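Local coordinates for DNA mismatch repair protein MutS (Thermus aquaticus, PDB 1EWQ), which binds mismatched DNA, may carry out the recognition step of DNA mismatch repair, and has a weak ATPase activity, at residues Ala131-Gly144 and Phe147-Lys161. Residues are numbered along the deposited sequence; the frame is centred on the assembly and turned at random.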
ATOM      1  N   ALA C 131     -12.653 -18.277  -5.308  1.00 28.42           N
ATOM      2  CA  ALA C 131     -13.961 -18.211  -4.682  1.00 27.83           C
ATOM      3  C   ALA C 131     -13.991 -16.948  -3.833  1.00 27.65           C
ATOM      4  O   ALA C 131     -12.984 -16.561  -3.245  1.00 27.47           O
ATOM      5  CB  ALA C 131     -14.192 -19.430  -3.815  1.00 27.48           C
ATOM      6  N   ASN C 132     -15.152 -16.308  -3.779  1.00 27.06           N
ATOM      7  CA  ASN C 132     -15.324 -15.089  -3.008  1.00 26.67           C
ATOM      8  C   ASN C 132     -16.418 -15.383  -1.982  1.00 26.30           C
ATOM      9  O   ASN C 132     -17.608 -15.412  -2.311  1.00 25.94           O
ATOM     10  CB  ASN C 132     -15.737 -13.961  -3.951  1.00 27.22           C
ATOM     11  CG  ASN C 132     -15.679 -12.615  -3.299  1.00 27.63           C
ATOM     12  OD1 ASN C 132     -16.708 -11.959  -3.107  1.00 28.20           O
ATOM     13  ND2 ASN C 132     -14.475 -12.183  -2.948  1.00 27.67           N
ATOM     14  N   TYR C 133     -16.010 -15.600  -0.737  1.00 25.46           N
ATOM     15  CA  TYR C 133     -16.960 -15.958   0.304  1.00 24.92           C
ATOM     16  C   TYR C 133     -17.433 -14.893   1.272  1.00 24.84           C
ATOM     17  O   TYR C 133     -16.655 -14.065   1.750  1.00 24.71           O
ATOM     18  CB  TYR C 133     -16.410 -17.098   1.179  1.00 24.18           C
ATOM     19  CG  TYR C 133     -16.142 -18.419   0.488  1.00 23.81           C
ATOM     20  CD1 TYR C 133     -14.838 -18.918   0.375  1.00 23.17           C
ATOM     21  CD2 TYR C 133     -17.189 -19.192  -0.013  1.00 23.13           C
ATOM     22  CE1 TYR C 133     -14.591 -20.155  -0.216  1.00 22.83           C
ATOM     23  CE2 TYR C 133     -16.948 -20.433  -0.605  1.00 22.75           C
ATOM     24  CZ  TYR C 133     -15.648 -20.905  -0.701  1.00 22.56           C
ATOM     25  OH  TYR C 133     -15.413 -22.131  -1.286  1.00 22.73           O
ATOM     26  N   LEU C 134     -18.730 -14.953   1.556  1.00 24.76           N
ATOM     27  CA  LEU C 134     -19.355 -14.123   2.580  1.00 24.48           C
ATOM     28  C   LEU C 134     -19.435 -15.207   3.651  1.00 24.57           C
ATOM     29  O   LEU C 134     -19.884 -16.311   3.371  1.00 24.41           O
ATOM     30  CB  LEU C 134     -20.779 -13.701   2.198  1.00 23.83           C
ATOM     31  CG  LEU C 134     -21.599 -13.071   3.344  1.00 23.64           C
ATOM     32  CD1 LEU C 134     -20.941 -11.795   3.823  1.00 22.88           C
ATOM     33  CD2 LEU C 134     -23.015 -12.779   2.877  1.00 23.16           C
ATOM     34  N   ALA C 135     -18.978 -14.914   4.856  1.00 25.04           N
ATOM     35  CA  ALA C 135     -19.022 -15.892   5.929  1.00 25.82           C
ATOM     36  C   ALA C 135     -19.879 -15.380   7.083  1.00 26.42           C
ATOM     37  O   ALA C 135     -20.005 -14.169   7.285  1.00 26.52           O
ATOM     38  CB  ALA C 135     -17.604 -16.193   6.418  1.00 25.50           C
ATOM     39  N   ALA C 136     -20.474 -16.309   7.827  1.00 27.17           N
ATOM     40  CA  ALA C 136     -21.306 -15.972   8.984  1.00 27.83           C
ATOM     41  C   ALA C 136     -20.973 -16.916  10.138  1.00 28.29           C
ATOM     42  O   ALA C 136     -20.907 -18.134   9.955  1.00 27.96           O
ATOM     43  CB  ALA C 136     -22.784 -16.079   8.626  1.00 27.28           C
ATOM     44  N   ILE C 137     -20.771 -16.329  11.317  1.00 28.81           N
ATOM     45  CA  ILE C 137     -20.435 -17.048  12.542  1.00 29.74           C
ATOM     46  C   ILE C 137     -21.477 -16.759  13.632  1.00 30.83           C
ATOM     47  O   ILE C 137     -21.816 -15.595  13.890  1.00 30.94           O
ATOM     48  CB  ILE C 137     -19.047 -16.597  13.082  1.00 29.69           C
ATOM     49  CG1 ILE C 137     -17.938 -17.003  12.097  1.00 29.82           C
ATOM     50  CG2 ILE C 137     -18.803 -17.187  14.460  1.00 29.34           C
ATOM     51  CD1 ILE C 137     -16.582 -16.374  12.399  1.00 29.30           C
ATOM     52  N   ALA C 138     -21.977 -17.812  14.270  1.00 31.64           N
ATOM     53  CA  ALA C 138     -22.965 -17.665  15.335  1.00 32.76           C
ATOM     54  C   ALA C 138     -22.776 -18.747  16.390  1.00 33.35           C
ATOM     55  O   ALA C 138     -21.989 -19.675  16.204  1.00 33.39           O
ATOM     56  CB  ALA C 138     -24.372 -17.738  14.757  1.00 32.97           C
ATOM     57  N   THR C 139     -23.498 -18.620  17.498  1.00 34.29           N
ATOM     58  CA  THR C 139     -23.418 -19.596  18.579  1.00 35.09           C
ATOM     59  C   THR C 139     -24.773 -20.248  18.789  1.00 35.59           C
ATOM     60  O   THR C 139     -25.773 -19.801  18.242  1.00 35.74           O
ATOM     61  CB  THR C 139     -22.993 -18.944  19.899  1.00 35.26           C
ATOM     62  OG1 THR C 139     -23.982 -17.985  20.294  1.00 35.46           O
ATOM     63  CG2 THR C 139     -21.649 -18.261  19.744  1.00 35.10           C
ATOM     64  N   GLY C 140     -24.811 -21.306  19.588  1.00 36.33           N
ATOM     65  CA  GLY C 140     -26.073 -21.983  19.819  1.00 37.27           C
ATOM     66  C   GLY C 140     -25.901 -23.475  19.658  1.00 37.86           C
ATOM     67  O   GLY C 140     -26.264 -24.046  18.627  1.00 37.95           O
ATOM     68  N   ASP C 141     -25.341 -24.097  20.693  1.00 38.30           N
ATOM     69  CA  ASP C 141     -25.071 -25.529  20.707  1.00 38.85           C
ATOM     70  C   ASP C 141     -23.845 -25.778  19.840  1.00 38.86           C
ATOM     71  O   ASP C 141     -23.840 -26.668  18.986  1.00 39.33           O
ATOM     72  CB  ASP C 141     -26.271 -26.325  20.171  1.00 39.50           C
ATOM     73  CG  ASP C 141     -27.516 -26.154  21.022  1.00 40.50           C
ATOM     74  OD1 ASP C 141     -27.381 -26.172  22.268  1.00 41.18           O
ATOM     75  OD2 ASP C 141     -28.627 -26.013  20.453  1.00 40.72           O
ATOM     76  N   GLY C 142     -22.808 -24.970  20.070  1.00 38.43           N
ATOM     77  CA  GLY C 142     -21.570 -25.075  19.312  1.00 37.49           C
ATOM     78  C   GLY C 142     -21.327 -23.830  18.473  1.00 36.67           C
ATOM     79  O   GLY C 142     -22.126 -22.883  18.512  1.00 36.88           O
ATOM     80  N   TRP C 143     -20.223 -23.807  17.726  1.00 35.24           N
ATOM     81  CA  TRP C 143     -19.934 -22.662  16.875  1.00 33.98           C
ATOM     82  C   TRP C 143     -20.410 -22.931  15.443  1.00 32.82           C
ATOM     83  O   TRP C 143     -19.880 -23.811  14.757  1.00 32.79           O
ATOM     84  CB  TRP C 143     -18.434 -22.344  16.861  1.00 34.29           C
ATOM     85  CG  TRP C 143     -17.873 -21.897  18.189  1.00 34.94           C
ATOM     86  CD1 TRP C 143     -17.378 -22.695  19.180  1.00 35.12           C
ATOM     87  CD2 TRP C 143     -17.742 -20.548  18.660  1.00 35.30           C
ATOM     88  NE1 TRP C 143     -16.940 -21.927  20.236  1.00 35.49           N
ATOM     89  CE2 TRP C 143     -17.153 -20.607  19.944  1.00 35.46           C
ATOM     90  CE3 TRP C 143     -18.065 -19.293  18.122  1.00 35.91           C
ATOM     91  CZ2 TRP C 143     -16.880 -19.461  20.700  1.00 35.63           C
ATOM     92  CZ3 TRP C 143     -17.793 -18.147  18.879  1.00 36.04           C
ATOM     93  CH2 TRP C 143     -17.205 -18.245  20.154  1.00 35.79           C
ATOM     94  N   GLY C 144     -21.417 -22.177  15.003  1.00 31.06           N
ATOM     95  CA  GLY C 144     -21.936 -22.331  13.657  1.00 29.06           C
ATOM     96  C   GLY C 144     -21.162 -21.450  12.691  1.00 27.84           C
ATOM     97  O   GLY C 144     -20.967 -20.271  12.946  1.00 27.51           O
ATOM     98  N   PHE C 147     -20.785 -20.438   4.855  1.00 22.80           N
ATOM     99  CA  PHE C 147     -20.247 -19.647   3.769  1.00 22.39           C
ATOM    100  C   PHE C 147     -21.217 -19.600   2.604  1.00 22.56           C
ATOM    101  O   PHE C 147     -22.006 -20.520   2.387  1.00 22.61           O
ATOM    102  CB  PHE C 147     -18.932 -20.244   3.255  1.00 21.48           C
ATOM    103  CG  PHE C 147     -17.854 -20.330   4.288  1.00 20.66           C
ATOM    104  CD1 PHE C 147     -17.619 -21.512   4.960  1.00 20.39           C
ATOM    105  CD2 PHE C 147     -17.067 -19.218   4.587  1.00 20.22           C
ATOM    106  CE1 PHE C 147     -16.610 -21.597   5.926  1.00 20.34           C
ATOM    107  CE2 PHE C 147     -16.065 -19.294   5.544  1.00 20.23           C
ATOM    108  CZ  PHE C 147     -15.836 -20.487   6.215  1.00 20.37           C
ATOM    109  N   LEU C 148     -21.141 -18.514   1.854  1.00 22.82           N
ATOM    110  CA  LEU C 148     -21.954 -18.340   0.665  1.00 23.31           C
ATOM    111  C   LEU C 148     -21.106 -17.600  -0.352  1.00 23.65           C
ATOM    112  O   LEU C 148     -20.465 -16.603  -0.019  1.00 22.99           O
ATOM    113  CB  LEU C 148     -23.218 -17.512   0.943  1.00 23.27           C
ATOM    114  CG  LEU C 148     -24.014 -17.136  -0.319  1.00 23.91           C
ATOM    115  CD1 LEU C 148     -24.538 -18.409  -1.020  1.00 23.77           C
ATOM    116  CD2 LEU C 148     -25.190 -16.224   0.056  1.00 23.95           C
ATOM    117  N   ASP C 149     -21.076 -18.119  -1.579  1.00 24.07           N
ATOM    118  CA  ASP C 149     -20.363 -17.468  -2.667  1.00 24.85           C
ATOM    119  C   ASP C 149     -21.517 -17.130  -3.585  1.00 24.86           C
ATOM    120  O   ASP C 149     -22.036 -17.986  -4.310  1.00 24.79           O
ATOM    121  CB  ASP C 149     -19.386 -18.411  -3.376  1.00 25.40           C
ATOM    122  CG  ASP C 149     -18.565 -17.695  -4.440  1.00 26.08           C
ATOM    123  OD1 ASP C 149     -19.096 -16.738  -5.051  1.00 25.84           O
ATOM    124  OD2 ASP C 149     -17.398 -18.098  -4.675  1.00 26.69           O
ATOM    125  N   VAL C 150     -21.933 -15.876  -3.527  1.00 24.97           N
ATOM    126  CA  VAL C 150     -23.059 -15.409  -4.305  1.00 25.19           C
ATOM    127  C   VAL C 150     -22.849 -15.517  -5.815  1.00 25.39           C
ATOM    128  O   VAL C 150     -23.823 -15.652  -6.556  1.00 25.73           O
ATOM    129  CB  VAL C 150     -23.398 -13.944  -3.922  1.00 25.87           C
ATOM    130  CG1 VAL C 150     -24.690 -13.517  -4.566  1.00 25.70           C
ATOM    131  CG2 VAL C 150     -23.495 -13.820  -2.399  1.00 26.24           C
ATOM    132  N   SER C 151     -21.596 -15.472  -6.280  1.00 25.04           N
ATOM    133  CA  SER C 151     -21.337 -15.555  -7.721  1.00 24.74           C
ATOM    134  C   SER C 151     -21.455 -16.970  -8.279  1.00 24.71           C
ATOM    135  O   SER C 151     -21.591 -17.146  -9.488  1.00 24.86           O
ATOM    136  CB  SER C 151     -19.947 -14.997  -8.071  1.00 24.99           C
ATOM    137  OG  SER C 151     -18.915 -15.909  -7.739  1.00 24.60           O
ATOM    138  N   THR C 152     -21.404 -17.978  -7.416  1.00 24.42           N
ATOM    139  CA  THR C 152     -21.505 -19.362  -7.888  1.00 24.51           C
ATOM    140  C   THR C 152     -22.671 -20.117  -7.265  1.00 24.49           C
ATOM    141  O   THR C 152     -23.134 -21.119  -7.804  1.00 24.88           O
ATOM    142  CB  THR C 152     -20.229 -20.168  -7.582  1.00 24.48           C
ATOM    143  OG1 THR C 152     -20.109 -20.355  -6.166  1.00 24.50           O
ATOM    144  CG2 THR C 152     -18.989 -19.430  -8.106  1.00 24.41           C
ATOM    145  N   GLY C 153     -23.147 -19.628  -6.128  1.00 24.77           N
ATOM    146  CA  GLY C 153     -24.241 -20.292  -5.453  1.00 24.28           C
ATOM    147  C   GLY C 153     -23.725 -21.298  -4.438  1.00 24.14           C
ATOM    148  O   GLY C 153     -24.523 -21.960  -3.773  1.00 24.28           O
ATOM    149  N   GLU C 154     -22.401 -21.431  -4.319  1.00 23.92           N
ATOM    150  CA  GLU C 154     -21.847 -22.371  -3.348  1.00 24.06           C
ATOM    151  C   GLU C 154     -22.400 -21.938  -1.996  1.00 23.93           C
ATOM    152  O   GLU C 154     -22.295 -20.773  -1.602  1.00 23.31           O
ATOM    153  CB  GLU C 154     -20.315 -22.352  -3.327  1.00 24.04           C
ATOM    154  CG  GLU C 154     -19.753 -23.453  -2.438  1.00 24.13           C
ATOM    155  CD  GLU C 154     -18.240 -23.614  -2.522  1.00 25.29           C
ATOM    156  OE1 GLU C 154     -17.540 -22.656  -2.930  1.00 25.39           O
ATOM    157  OE2 GLU C 154     -17.752 -24.708  -2.153  1.00 25.49           O
ATOM    158  N   PHE C 155     -22.978 -22.898  -1.290  1.00 23.89           N
ATOM    159  CA  PHE C 155     -23.641 -22.643  -0.023  1.00 24.03           C
ATOM    160  C   PHE C 155     -23.327 -23.809   0.927  1.00 24.20           C
ATOM    161  O   PHE C 155     -23.828 -24.922   0.746  1.00 24.36           O
ATOM    162  CB  PHE C 155     -25.136 -22.535  -0.354  1.00 24.12           C
ATOM    163  CG  PHE C 155     -25.996 -22.031   0.759  1.00 24.54           C
ATOM    164  CD1 PHE C 155     -25.521 -21.097   1.672  1.00 24.64           C
ATOM    165  CD2 PHE C 155     -27.326 -22.432   0.838  1.00 24.40           C
ATOM    166  CE1 PHE C 155     -26.367 -20.568   2.648  1.00 25.29           C
ATOM    167  CE2 PHE C 155     -28.174 -21.912   1.804  1.00 24.77           C
ATOM    168  CZ  PHE C 155     -27.699 -20.979   2.709  1.00 24.69           C
ATOM    169  N   LYS C 156     -22.499 -23.550   1.940  1.00 23.79           N
ATOM    170  CA  LYS C 156     -22.100 -24.596   2.866  1.00 23.80           C
ATOM    171  C   LYS C 156     -21.795 -24.103   4.282  1.00 24.01           C
ATOM    172  O   LYS C 156     -21.599 -22.904   4.526  1.00 24.13           O
ATOM    173  CB  LYS C 156     -20.867 -25.328   2.321  1.00 23.64           C
ATOM    174  CG  LYS C 156     -19.687 -24.409   2.029  1.00 23.67           C
ATOM    175  CD  LYS C 156     -18.419 -25.186   1.742  1.00 23.92           C
ATOM    176  CE  LYS C 156     -17.248 -24.258   1.487  1.00 23.51           C
ATOM    177  NZ  LYS C 156     -15.990 -25.043   1.249  1.00 23.97           N
ATOM    178  N   GLY C 157     -21.741 -25.044   5.216  1.00 23.85           N
ATOM    179  CA  GLY C 157     -21.460 -24.681   6.587  1.00 24.03           C
ATOM    180  C   GLY C 157     -21.264 -25.893   7.455  1.00 24.60           C
ATOM    181  O   GLY C 157     -21.492 -27.021   7.028  1.00 24.37           O
ATOM    182  N   THR C 158     -20.850 -25.649   8.691  1.00 25.30           N
ATOM    183  CA  THR C 158     -20.608 -26.719   9.636  1.00 26.10           C
ATOM    184  C   THR C 158     -20.665 -26.186  11.065  1.00 27.12           C
ATOM    185  O   THR C 158     -20.813 -24.987  11.294  1.00 27.50           O
ATOM    186  CB  THR C 158     -19.216 -27.356   9.387  1.00 25.79           C
ATOM    187  OG1 THR C 158     -19.045 -28.487  10.248  1.00 25.34           O
ATOM    188  CG2 THR C 158     -18.115 -26.353   9.672  1.00 25.07           C
ATOM    189  N   VAL C 159     -20.566 -27.087  12.029  1.00 28.40           N
ATOM    190  CA  VAL C 159     -20.563 -26.685  13.418  1.00 29.76           C
ATOM    191  C   VAL C 159     -19.245 -27.182  13.981  1.00 30.91           C
ATOM    192  O   VAL C 159     -18.779 -28.260  13.614  1.00 31.37           O
ATOM    193  CB  VAL C 159     -21.742 -27.303  14.206  1.00 29.73           C
ATOM    194  CG1 VAL C 159     -21.602 -26.974  15.685  1.00 29.83           C
ATOM    195  CG2 VAL C 159     -23.059 -26.750  13.691  1.00 29.19           C
ATOM    196  N   LEU C 160     -18.627 -26.381  14.838  1.00 31.90           N
ATOM    197  CA  LEU C 160     -17.360 -26.759  15.443  1.00 33.03           C
ATOM    198  C   LEU C 160     -17.509 -26.676  16.950  1.00 33.94           C
ATOM    199  O   LEU C 160     -18.309 -25.894  17.455  1.00 34.02           O
ATOM    200  CB  LEU C 160     -16.249 -25.836  14.952  1.00 32.99           C
ATOM    201  CG  LEU C 160     -16.152 -25.915  13.430  1.00 33.23           C
ATOM    202  CD1 LEU C 160     -16.663 -24.619  12.823  1.00 32.96           C
ATOM    203  CD2 LEU C 160     -14.729 -26.195  13.012  1.00 33.07           C
ATOM    204  N   LYS C 161     -16.740 -27.488  17.666  1.00 35.09           N
ATOM    205  CA  LYS C 161     -16.819 -27.531  19.122  1.00 36.14           C
ATOM    206  C   LYS C 161     -16.038 -26.459  19.852  1.00 36.59           C
ATOM    207  O   LYS C 161     -16.457 -26.004  20.918  1.00 37.05           O
ATOM    208  CB  LYS C 161     -16.376 -28.905  19.619  1.00 36.51           C
ATOM    209  CG  LYS C 161     -15.560 -29.675  18.600  1.00 37.72           C
ATOM    210  CD  LYS C 161     -14.296 -28.920  18.189  1.00 38.28           C
ATOM    211  CE  LYS C 161     -13.983 -29.224  16.740  1.00 38.44           C
ATOM    212  NZ  LYS C 161     -15.211 -28.971  15.952  1.00 38.23           N
TER
HETATM  213  O   HOH W   1     -20.027 -14.035  -2.486  1.00 27.36           O
HETATM  214  O   HOH W   2     -15.408 -25.320  -1.931  1.00 35.71           O
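The Y133 ring offers its face to the edge of F147 in an edge-to-face pair with centroids 5.5 Å apart and planes at 55°. With CG anti to its own carbonyl carbon (chi1 -62°), the Y133 ring reaches past the F147 strand to the next one, where OH donates to E154 OE1 at 2.7 Å, coming from above the carboxylate plane. K156 NZ forms a long salt bridge with E154 OE2, at 3.8 Å. The F147 ring, through CD2 and CE2, also meets A135 CB at 3.6 Å. D149 holds CG anti to its backbone N (chi1 -176°), which brings OD2 to the A131-N132 backbone, where N132 N donates to it at 3.0 Å from above the carboxylate plane, while OD1 takes the hydroxyl of S151 on its syn side; S151 OG has a second partner in R334. With an alanine here in place of D149, N132 N would probably lose its acceptor and the S151 hydroxyl one of its partners. Paired backbone bonds knit L134 to L148 and, at the far end, W143 to L160, where W143 N meets L160 O at 2.8 Å. Two successive hairpins thus form the antiparallel part of the mixed sheet in MutS domain II; helix 163-173 packs on W143 and L160 and brings H173 to the Y133 and F147 rings, whereas helix 215-232 covers L134 and L148.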